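Local coordinates for protein leucine aminopeptidase 1 (Caenorhabditis elegans, PDB 2HB6) that acts as a metal-dependent leucine aminopeptidase that releases N-terminal amino acids from peptides, preferably leucine, and probably serves as a digestive enzyme, at residues A[248-253]-A[343-348]; A[253-258]-A[302-307]; A[314-319]-A[331-336]. The protein carries 1 engineered substitution. All coordinates share one frame; numbering follows the deposited sequence. Where two conformers were deposited one is given.

Contact 1 (A[248-253]-A[343-348]); sequences ALVGKG and DGVFYA. With NA (sodium ion), chain F.
Ala248 and Ala348 meet methyl to methyl, CB of Ala248 lying 3.7 Å from CB of Ala348, each bond from CA directed toward the opposing segment. Two residues further along the strand, Val250 spreads its isopropyl group over one turn of the helix. Its CG1, anti to the backbone N (chi1 -175°), comes down on the helix backbone and stops 3.9 Å from CA of Gly344. The other branch, CG2, is anti to the carbonyl carbon and approaches Ala348, at 4.2 Å from its CB. Gly344 makes this fit possible, since a CB built on it would point at the strand and fall only 2.7 Å from CG1 of Val250. Val345 flanks the same valine, but it was deposited in two conformers, and its methyl contact is doubtful. The strand and helix axes run nearly antiparallel, 163° between their directions, and approach to 8.6 Å. Helix 337-350 thus packs on one face of the catalytic-domain sheet, where strand 246-254 lies between strands 297-307 and 356-361. Leu341 of the helix and Cys301 and Cys303 of the neighbouring strand also touch Val250. Beyond it, Lys252 runs fully extended out of the contact, and its NZ binds a sodium ion at 2.3 Å, in a site that probably takes a zinc ion, as in related enzymes. Asp257, Asp275 and Glu336 share that ion. What meets between strand and helix is mostly methyl groups and the helix backbone at Gly344, so the association rests on close apolar packing rather than on directional bonds.

Contact 2 (A[253-258]-A[302-307]); sequences GVVYDT and LCIVEN. With NA (sodium ion), chain F; NA (sodium ion), chain G.
The parallel strand pair of the catalytic-domain sheet runs into the metal site here, with Gly253 opposite Ile304. Gly253 N donates to Cys303 O at 2.7 Å, while Gly253 O accepts from Val305 N at 3.1 Å. Val255 N then reaches Val305 O at 2.9 Å. At Val255 the chain turns a corner: Val254 is paired with Val305, and pairing is firm again at Asp257 with Asn307, three residues on in the 253-258 segment against two in 302-307. CG2 of Val254 meets CG2 of Val305 on the face that also carries Asp257 and Asn307; Glu306 points to the other face, where its CB receives CG2 of Val255. Strand 256-257, helix 277-290 and strand 297-307 form a beta-alpha-beta unit of the M17 catalytic domain, and Asp257 lies at the tip of its first strand. With CG anti to the backbone N in both (chi1 -166° in Asp257), Asp257 and Asn307 lie side by side, their flat groups 37° apart, and Asn307 ND2 donates to Asp257 OD1 at 2.6 Å, on the syn side. OD2 of Asp257 bridges two sodium ions in probable zinc positions, 2.3 Å from the one Asp334 also binds and 2.8 Å from the one Lys252 binds. Asn307 O is gripped twice by Thr258, through N and through OG1, the hydroxyl lying 3.0 Å away. A valine here, lacking OG1, would probably leave Asn307 O held by the backbone N alone and Gly260 N without its acceptor. Tyr256 OH bonds Pro316 O of a second subunit, whose Lys315 forms a salt bridge with Glu306 OE2.

Contact 3 (A[314-319]-A[331-336]); sequences NKPDDI and NNTDAE. With NA (sodium ion), chain G; NA (sodium ion), chain F.
Although rich in asparagines and acids, the two loops meet through a methyl and a proline ring: Thr333 CG2 sits 3.5 Å from Asn314 O and 3.8 Å from Pro316 CD. The methyl is anti to the carbonyl carbon of Thr333 and faces the 314-319 loop, while OG1 (chi1 64°) is bonded elsewhere, to Gly259 O. Further out, the proline ring lays CB against Asn331 O, whose hydrogen bond comes from Gln262. Each loop is folded on a beta turn: type II from Lys315 to Asp318, type I from Asn332 to Ala335. The first is reinforced by its own carboxylate, Asp318 OD2 taking Lys315 N at 3.0 Å from above the carboxylate plane. The second leads to the metal site, which probably holds two zinc ions as in related M17 enzymes. There Asp334 holds one sodium ion through O at 2.7 Å and through OD1 at 2.9 Å. Glu336, in the conformer given of two deposited, bridges this ion and the one Lys252 binds. On the other flank, the backbone N of Asn271 and of Lys273 of a third subunit bond OD1 and OD2 of Asp317.

All three contacts are buried, but by different neighbours. Contact 1 lies within the subunit, touched by no other chain, whereas contacts 2 and 3 abut other subunits and take the two complementary sides of the same kind of subunit interface. Strand 246-254 serves contacts 1 and 2, which share Gly253, and Cys303 of contact 2 packs on Val250 and Gly344 of contact 1. Chemistry changes along that strand, from apolar strand-on-helix packing to a backbone ladder ending in carboxylate and amide. Contact 3 instead sets loop against loop, each shaped by a turn. All three supply ligands to one sodium ion, and contacts 2 and 3 to the other. Asn307 ND2 of contact 2 also bonds Thr333 O of contact 3.

Contact 1 (A[248-253]-A[343-348])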
loop_
_atom_site.group_PDB
_atom_site.type_symbol
_atom_site.label_atom_id
_atom_site.label_comp_id
_atom_site.label_asym_id
_atom_site.label_seq_id
_atom_site.Cartn_x
_atom_site.Cartn_y
_atom_site.Cartn_z
ATOM N N ALA A 248 -3.443 41.102 -15.134
ATOM C CA ALA A 248 -4.141 39.880 -15.527
ATOM C C ALA A 248 -4.395 38.969 -14.338
ATOM O O ALA A 248 -3.499 38.714 -13.531
ATOM C CB ALA A 248 -3.385 39.143 -16.614
ATOM N N LEU A 249 -5.636 38.488 -14.234
ATOM C CA LEU A 249 -6.018 37.456 -13.265
ATOM C C LEU A 249 -6.261 36.136 -14.012
ATOM O O LEU A 249 -7.289 35.959 -14.674
ATOM C CB LEU A 249 -7.307 37.874 -12.530
ATOM C CG LEU A 249 -7.252 39.257 -11.876
ATOM C CD1 LEU A 249 -8.618 39.714 -11.430
ATOM C CD2 LEU A 249 -6.264 39.277 -10.706
ATOM N N VAL A 250 -5.295 35.235 -13.933
ATOM C CA VAL A 250 -5.349 33.972 -14.674
ATOM C C VAL A 250 -5.841 32.892 -13.699
ATOM O O VAL A 250 -5.299 32.752 -12.616
ATOM C CB VAL A 250 -3.958 33.604 -15.255
ATOM C CG1 VAL A 250 -4.039 32.337 -16.130
ATOM C CG2 VAL A 250 -3.394 34.797 -16.079
ATOM N N GLY A 251 -6.883 32.154 -14.072
ATOM C CA GLY A 251 -7.499 31.203 -13.152
ATOM C C GLY A 251 -7.520 29.794 -13.709
ATOM O O GLY A 251 -7.802 29.596 -14.884
ATOM N N LYS A 252 -7.226 28.806 -12.860
ATOM C CA LYS A 252 -7.287 27.409 -13.269
ATOM C C LYS A 252 -8.716 26.907 -13.198
ATOM O O LYS A 252 -9.305 26.834 -12.109
ATOM C CB LYS A 252 -6.393 26.547 -12.373
ATOM C CG LYS A 252 -6.500 25.041 -12.646
ATOM C CD LYS A 252 -5.857 24.259 -11.496
ATOM C CE LYS A 252 -6.198 22.813 -11.676
ATOM N NZ LYS A 252 -5.440 21.893 -10.755
ATOM N N GLY A 253 -9.264 26.550 -14.360
ATOM C CA GLY A 253 -10.675 26.156 -14.465
ATOM C C GLY A 253 -10.835 24.720 -14.915
ATOM O O GLY A 253 -11.512 24.439 -15.914
ATOM N N ASP A 343 0.090 28.337 -20.360
ATOM C CA ASP A 343 -0.426 29.002 -21.572
ATOM C C ASP A 343 -1.148 30.291 -21.195
ATOM O O ASP A 343 -0.957 31.315 -21.834
ATOM C CB ASP A 343 -1.397 28.096 -22.323
ATOM C CG ASP A 343 -0.701 27.009 -23.130
ATOM O OD1 ASP A 343 0.553 26.973 -23.211
ATOM O OD2 ASP A 343 -1.437 26.174 -23.679
ATOM N N GLY A 344 -1.991 30.228 -20.169
ATOM C CA GLY A 344 -2.701 31.425 -19.668
ATOM C C GLY A 344 -1.787 32.591 -19.299
ATOM O O GLY A 344 -2.033 33.729 -19.688
ATOM N N VAL A 345 -0.728 32.311 -18.544
ATOM C CA VAL A 345 0.219 33.338 -18.134
ATOM C C VAL A 345 1.058 33.862 -19.329
ATOM O O VAL A 345 1.313 35.064 -19.448
ATOM C CB VAL A 345 1.074 32.827 -16.939
ATOM C CG1 VAL A 345 2.192 33.733 -16.660
ATOM C CG2 VAL A 345 0.214 32.676 -15.665
ATOM N N PHE A 346 1.467 32.963 -20.224
ATOM C CA PHE A 346 2.168 33.407 -21.427
ATOM C C PHE A 346 1.291 34.303 -22.308
ATOM O O PHE A 346 1.749 35.329 -22.819
ATOM C CB PHE A 346 2.715 32.242 -22.260
ATOM C CG PHE A 346 3.503 32.695 -23.461
ATOM C CD1 PHE A 346 4.838 33.075 -23.329
ATOM C CD2 PHE A 346 2.905 32.770 -24.723
ATOM C CE1 PHE A 346 5.582 33.506 -24.449
ATOM C CE2 PHE A 346 3.627 33.203 -25.847
ATOM C CZ PHE A 346 4.975 33.559 -25.709
ATOM N N TYR A 347 0.032 33.917 -22.479
ATOM C CA TYR A 347 -0.923 34.763 -23.219
ATOM C C TYR A 347 -1.043 36.155 -22.580
ATOM O O TYR A 347 -1.003 37.172 -23.283
ATOM C CB TYR A 347 -2.308 34.093 -23.270
ATOM C CG TYR A 347 -3.327 34.830 -24.126
ATOM C CD1 TYR A 347 -3.448 34.556 -25.483
ATOM C CD2 TYR A 347 -4.145 35.819 -23.581
ATOM C CE1 TYR A 347 -4.378 35.216 -26.272
ATOM C CE2 TYR A 347 -5.074 36.491 -24.364
ATOM C CZ TYR A 347 -5.186 36.184 -25.700
ATOM O OH TYR A 347 -6.114 36.838 -26.466
ATOM N N ALA A 348 -1.174 36.188 -21.252
ATOM C CA ALA A 348 -1.303 37.431 -20.498
ATOM C C ALA A 348 -0.098 38.338 -20.757
ATOM O O ALA A 348 -0.259 39.529 -21.002
ATOM C CB ALA A 348 -1.436 37.137 -19.009
HETATM NA NA NA F . -6.033 19.737 -11.357
#

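Contact 2 (A[253-258]-A[302-307])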
loop_
_atom_site.group_PDB
_atom_site.type_symbol
_atom_site.label_atom_id
_atom_site.label_comp_id
_atom_site.label_asym_id
_atom_site.label_seq_id
_atom_site.Cartn_x
_atom_site.Cartn_y
_atom_site.Cartn_z
ATOM N N GLY A 253 -9.264 26.550 -14.360
ATOM C CA GLY A 253 -10.675 26.156 -14.465
ATOM C C GLY A 253 -10.835 24.720 -14.915
ATOM O O GLY A 253 -11.512 24.439 -15.914
ATOM N N VAL A 254 -10.226 23.808 -14.166
ATOM C CA VAL A 254 -10.381 22.377 -14.422
ATOM C C VAL A 254 -11.706 21.922 -13.828
ATOM O O VAL A 254 -11.836 21.752 -12.612
ATOM C CB VAL A 254 -9.172 21.550 -13.873
ATOM C CG1 VAL A 254 -9.430 20.048 -14.043
ATOM C CG2 VAL A 254 -7.890 21.933 -14.648
ATOM N N VAL A 255 -12.712 21.765 -14.685
ATOM C CA VAL A 255 -14.079 21.515 -14.189
ATOM C C VAL A 255 -14.185 20.137 -13.508
ATOM O O VAL A 255 -15.005 19.935 -12.617
ATOM C CB VAL A 255 -15.147 21.673 -15.314
ATOM C CG1 VAL A 255 -15.115 23.107 -15.862
ATOM C CG2 VAL A 255 -14.922 20.666 -16.457
ATOM N N TYR A 256 -13.325 19.213 -13.932
ATOM C CA TYR A 256 -13.105 17.959 -13.218
ATOM C C TYR A 256 -11.736 17.396 -13.563
ATOM O O TYR A 256 -11.343 17.398 -14.723
ATOM C CB TYR A 256 -14.155 16.909 -13.616
ATOM C CG TYR A 256 -14.221 15.810 -12.590
ATOM C CD1 TYR A 256 -15.003 15.962 -11.441
ATOM C CD2 TYR A 256 -13.473 14.648 -12.734
ATOM C CE1 TYR A 256 -15.050 14.989 -10.478
ATOM C CE2 TYR A 256 -13.526 13.646 -11.776
ATOM C CZ TYR A 256 -14.317 13.828 -10.661
ATOM O OH TYR A 256 -14.382 12.856 -9.713
ATOM N N ASP A 257 -11.033 16.893 -12.553
ATOM C CA ASP A 257 -9.762 16.207 -12.759
ATOM C C ASP A 257 -9.848 14.742 -12.299
ATOM O O ASP A 257 -9.873 14.477 -11.100
ATOM C CB ASP A 257 -8.696 16.914 -11.933
ATOM C CG ASP A 257 -7.290 16.517 -12.327
ATOM O OD1 ASP A 257 -7.077 15.788 -13.319
ATOM O OD2 ASP A 257 -6.375 16.983 -11.623
ATOM N N THR A 258 -9.881 13.807 -13.249
ATOM C CA THR A 258 -9.816 12.375 -12.908
ATOM C C THR A 258 -8.373 11.978 -12.566
ATOM O O THR A 258 -8.131 10.886 -12.070
ATOM C CB THR A 258 -10.223 11.490 -14.086
ATOM O OG1 THR A 258 -9.295 11.693 -15.157
ATOM C CG2 THR A 258 -11.665 11.798 -14.561
ATOM N N LEU A 302 -9.361 32.777 -18.161
ATOM C CA LEU A 302 -9.839 31.534 -17.567
ATOM C C LEU A 302 -9.461 30.347 -18.452
ATOM O O LEU A 302 -9.847 30.279 -19.618
ATOM C CB LEU A 302 -11.343 31.594 -17.312
ATOM C CG LEU A 302 -11.819 32.833 -16.528
ATOM C CD1 LEU A 302 -13.319 32.724 -16.310
ATOM C CD2 LEU A 302 -11.115 33.028 -15.178
ATOM N N CYS A 303 -8.705 29.410 -17.890
ATOM C CA CYS A 303 -8.291 28.231 -18.653
ATOM C C CYS A 303 -9.188 27.073 -18.232
ATOM O O CYS A 303 -9.133 26.630 -17.079
ATOM C CB CYS A 303 -6.826 27.901 -18.351
ATOM S SG CYS A 303 -5.679 29.311 -18.427
ATOM N N ILE A 304 -10.031 26.610 -19.153
ATOM C CA ILE A 304 -11.191 25.793 -18.790
ATOM C C ILE A 304 -11.134 24.458 -19.530
ATOM O O ILE A 304 -11.232 24.421 -20.754
ATOM C CB ILE A 304 -12.548 26.508 -19.111
ATOM C CG1 ILE A 304 -12.705 27.788 -18.271
ATOM C CG2 ILE A 304 -13.724 25.569 -18.805
ATOM C CD1 ILE A 304 -13.798 28.745 -18.801
ATOM N N VAL A 305 -10.942 23.372 -18.780
ATOM C CA VAL A 305 -10.745 22.041 -19.372
ATOM C C VAL A 305 -11.393 21.012 -18.451
ATOM O O VAL A 305 -11.602 21.265 -17.264
ATOM C CB VAL A 305 -9.226 21.650 -19.535
ATOM C CG1 VAL A 305 -8.451 22.661 -20.403
ATOM C CG2 VAL A 305 -8.547 21.512 -18.173
ATOM N N GLU A 306 -11.710 19.845 -18.998
ATOM C CA GLU A 306 -11.900 18.675 -18.153
ATOM C C GLU A 306 -10.805 17.659 -18.466
ATOM O O GLU A 306 -10.569 17.343 -19.630
ATOM C CB GLU A 306 -13.285 18.039 -18.378
ATOM C CG GLU A 306 -13.490 16.788 -17.495
ATOM C CD GLU A 306 -14.931 16.290 -17.438
ATOM O OE1 GLU A 306 -15.867 17.110 -17.609
ATOM O OE2 GLU A 306 -15.117 15.064 -17.214
ATOM N N ASN A 307 -10.142 17.163 -17.421
ATOM C CA ASN A 307 -9.030 16.210 -17.568
ATOM C C ASN A 307 -9.578 14.793 -17.353
ATOM O O ASN A 307 -9.886 14.408 -16.228
ATOM C CB ASN A 307 -7.962 16.528 -16.502
ATOM C CG ASN A 307 -6.645 15.814 -16.749
ATOM O OD1 ASN A 307 -6.297 15.506 -17.884
ATOM N ND2 ASN A 307 -5.906 15.549 -15.673
HETATM NA NA NA F . -6.033 19.737 -11.357
HETATM NA NA NA G . -4.315 17.615 -10.927
HETATM O O HOH W 1 -3.446 17.697 -8.118
#

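Contact 3 (A[314-319]-A[331-336])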
loop_
_atom_site.group_PDB
_atom_site.type_symbol
_atom_site.label_atom_id
_atom_site.label_comp_id
_atom_site.label_asym_id
_atom_site.label_seq_id
_atom_site.Cartn_x
_atom_site.Cartn_y
_atom_site.Cartn_z
ATOM N N ASN A 314 -3.638 12.766 -23.092
ATOM C CA ASN A 314 -2.225 12.796 -22.669
ATOM C C ASN A 314 -1.853 11.519 -21.906
ATOM O O ASN A 314 -2.645 11.008 -21.105
ATOM C CB ASN A 314 -1.952 13.996 -21.739
ATOM C CG ASN A 314 -1.995 15.340 -22.460
ATOM O OD1 ASN A 314 -1.720 15.445 -23.649
ATOM N ND2 ASN A 314 -2.335 16.382 -21.718
ATOM N N LYS A 315 -0.649 11.023 -22.186
ATOM C CA LYS A 315 -0.063 9.823 -21.575
ATOM C C LYS A 315 1.256 10.320 -20.988
ATOM O O LYS A 315 1.892 11.188 -21.586
ATOM C CB LYS A 315 0.316 8.799 -22.672
ATOM C CG LYS A 315 -0.809 8.192 -23.483
ATOM C CD LYS A 315 -0.226 7.272 -24.575
ATOM C CE LYS A 315 -0.011 8.005 -25.884
ATOM N NZ LYS A 315 -1.303 8.019 -26.663
ATOM N N PRO A 316 1.694 9.767 -19.843
ATOM C CA PRO A 316 3.048 10.111 -19.399
ATOM C C PRO A 316 4.086 9.674 -20.425
ATOM O O PRO A 316 3.945 8.596 -20.986
ATOM C CB PRO A 316 3.223 9.316 -18.105
ATOM C CG PRO A 316 2.121 8.350 -18.061
ATOM C CD PRO A 316 1.005 8.862 -18.903
ATOM N N ASP A 317 5.098 10.519 -20.654
ATOM C CA ASP A 317 6.067 10.412 -21.770
ATOM C C ASP A 317 5.761 11.339 -22.951
ATOM O O ASP A 317 6.685 11.713 -23.684
ATOM C CB ASP A 317 6.240 8.983 -22.314
ATOM C CG ASP A 317 6.934 8.046 -21.343
ATOM O OD1 ASP A 317 7.404 8.476 -20.259
ATOM O OD2 ASP A 317 6.991 6.852 -21.685
ATOM N N ASP A 318 4.485 11.691 -23.153
ATOM C CA ASP A 318 4.098 12.595 -24.258
ATOM C C ASP A 318 4.891 13.892 -24.148
ATOM O O ASP A 318 5.172 14.353 -23.047
ATOM C CB ASP A 318 2.612 12.938 -24.210
ATOM C CG ASP A 318 1.730 11.853 -24.801
ATOM O OD1 ASP A 318 2.245 10.799 -25.246
ATOM O OD2 ASP A 318 0.495 12.055 -24.809
ATOM N N ILE A 319 5.277 14.457 -25.288
ATOM C CA ILE A 319 5.877 15.784 -25.293
ATOM C C ILE A 319 4.973 16.688 -26.112
ATOM O O ILE A 319 4.610 16.360 -27.254
ATOM C CB ILE A 319 7.310 15.767 -25.882
ATOM C CG1 ILE A 319 8.218 14.871 -25.027
ATOM C CG2 ILE A 319 7.892 17.194 -25.960
ATOM C CD1 ILE A 319 9.631 14.624 -25.649
ATOM N N ASN A 331 5.338 13.857 -17.591
ATOM C CA ASN A 331 5.564 12.591 -16.862
ATOM C C ASN A 331 4.478 12.315 -15.827
ATOM O O ASN A 331 4.486 11.294 -15.146
ATOM C CB ASN A 331 6.963 12.556 -16.236
ATOM C CG ASN A 331 7.151 13.611 -15.160
ATOM O OD1 ASN A 331 6.471 14.642 -15.146
ATOM N ND2 ASN A 331 8.080 13.357 -14.252
ATOM N N ASN A 332 3.527 13.237 -15.726
ATOM C CA ASN A 332 2.479 13.167 -14.711
ATOM C C ASN A 332 1.184 13.825 -15.221
ATOM O O ASN A 332 1.054 15.046 -15.224
ATOM C CB ASN A 332 2.963 13.844 -13.418
ATOM C CG ASN A 332 1.986 13.672 -12.236
ATOM O OD1 ASN A 332 0.879 13.159 -12.391
ATOM N ND2 ASN A 332 2.413 14.100 -11.051
ATOM N N THR A 333 0.211 13.014 -15.625
ATOM C CA THR A 333 -1.049 13.558 -16.127
ATOM C C THR A 333 -1.937 14.163 -15.026
ATOM O O THR A 333 -2.852 14.936 -15.318
ATOM C CB THR A 333 -1.866 12.509 -16.902
ATOM O OG1 THR A 333 -2.239 11.462 -16.009
ATOM C CG2 THR A 333 -1.056 11.941 -18.073
ATOM N N ASP A 334 -1.664 13.808 -13.773
ATOM C CA ASP A 334 -2.286 14.462 -12.618
ATOM C C ASP A 334 -1.601 15.790 -12.233
ATOM O O ASP A 334 -1.944 16.413 -11.225
ATOM C CB ASP A 334 -2.311 13.509 -11.421
ATOM C CG ASP A 334 -3.352 13.902 -10.377
ATOM O OD1 ASP A 334 -4.264 14.696 -10.699
ATOM O OD2 ASP A 334 -3.237 13.447 -9.223
ATOM N N ALA A 335 -0.655 16.241 -13.041
ATOM C CA ALA A 335 -0.068 17.559 -12.839
ATOM C C ALA A 335 -0.356 18.440 -14.048
ATOM O O ALA A 335 0.545 19.068 -14.612
ATOM C CB ALA A 335 1.429 17.434 -12.584
ATOM N N GLU A 336 -1.630 18.484 -14.443
ATOM C CA GLU A 336 -2.096 19.072 -15.712
ATOM C C GLU A 336 -2.511 20.534 -15.583
ATOM O O GLU A 336 -2.480 21.294 -16.549
ATOM C CB GLU A 336 -3.290 18.261 -16.241
ATOM C CG GLU A 336 -4.673 18.676 -15.683
ATOM C CD GLU A 336 -4.829 18.424 -14.195
ATOM O OE1 GLU A 336 -5.571 19.196 -13.527
ATOM O OE2 GLU A 336 -4.197 17.476 -13.666
HETATM NA NA NA G . -4.315 17.615 -10.927
HETATM NA NA NA F . -6.033 19.737 -11.357
HETATM O O HOH W 1 -3.446 17.697 -8.118
#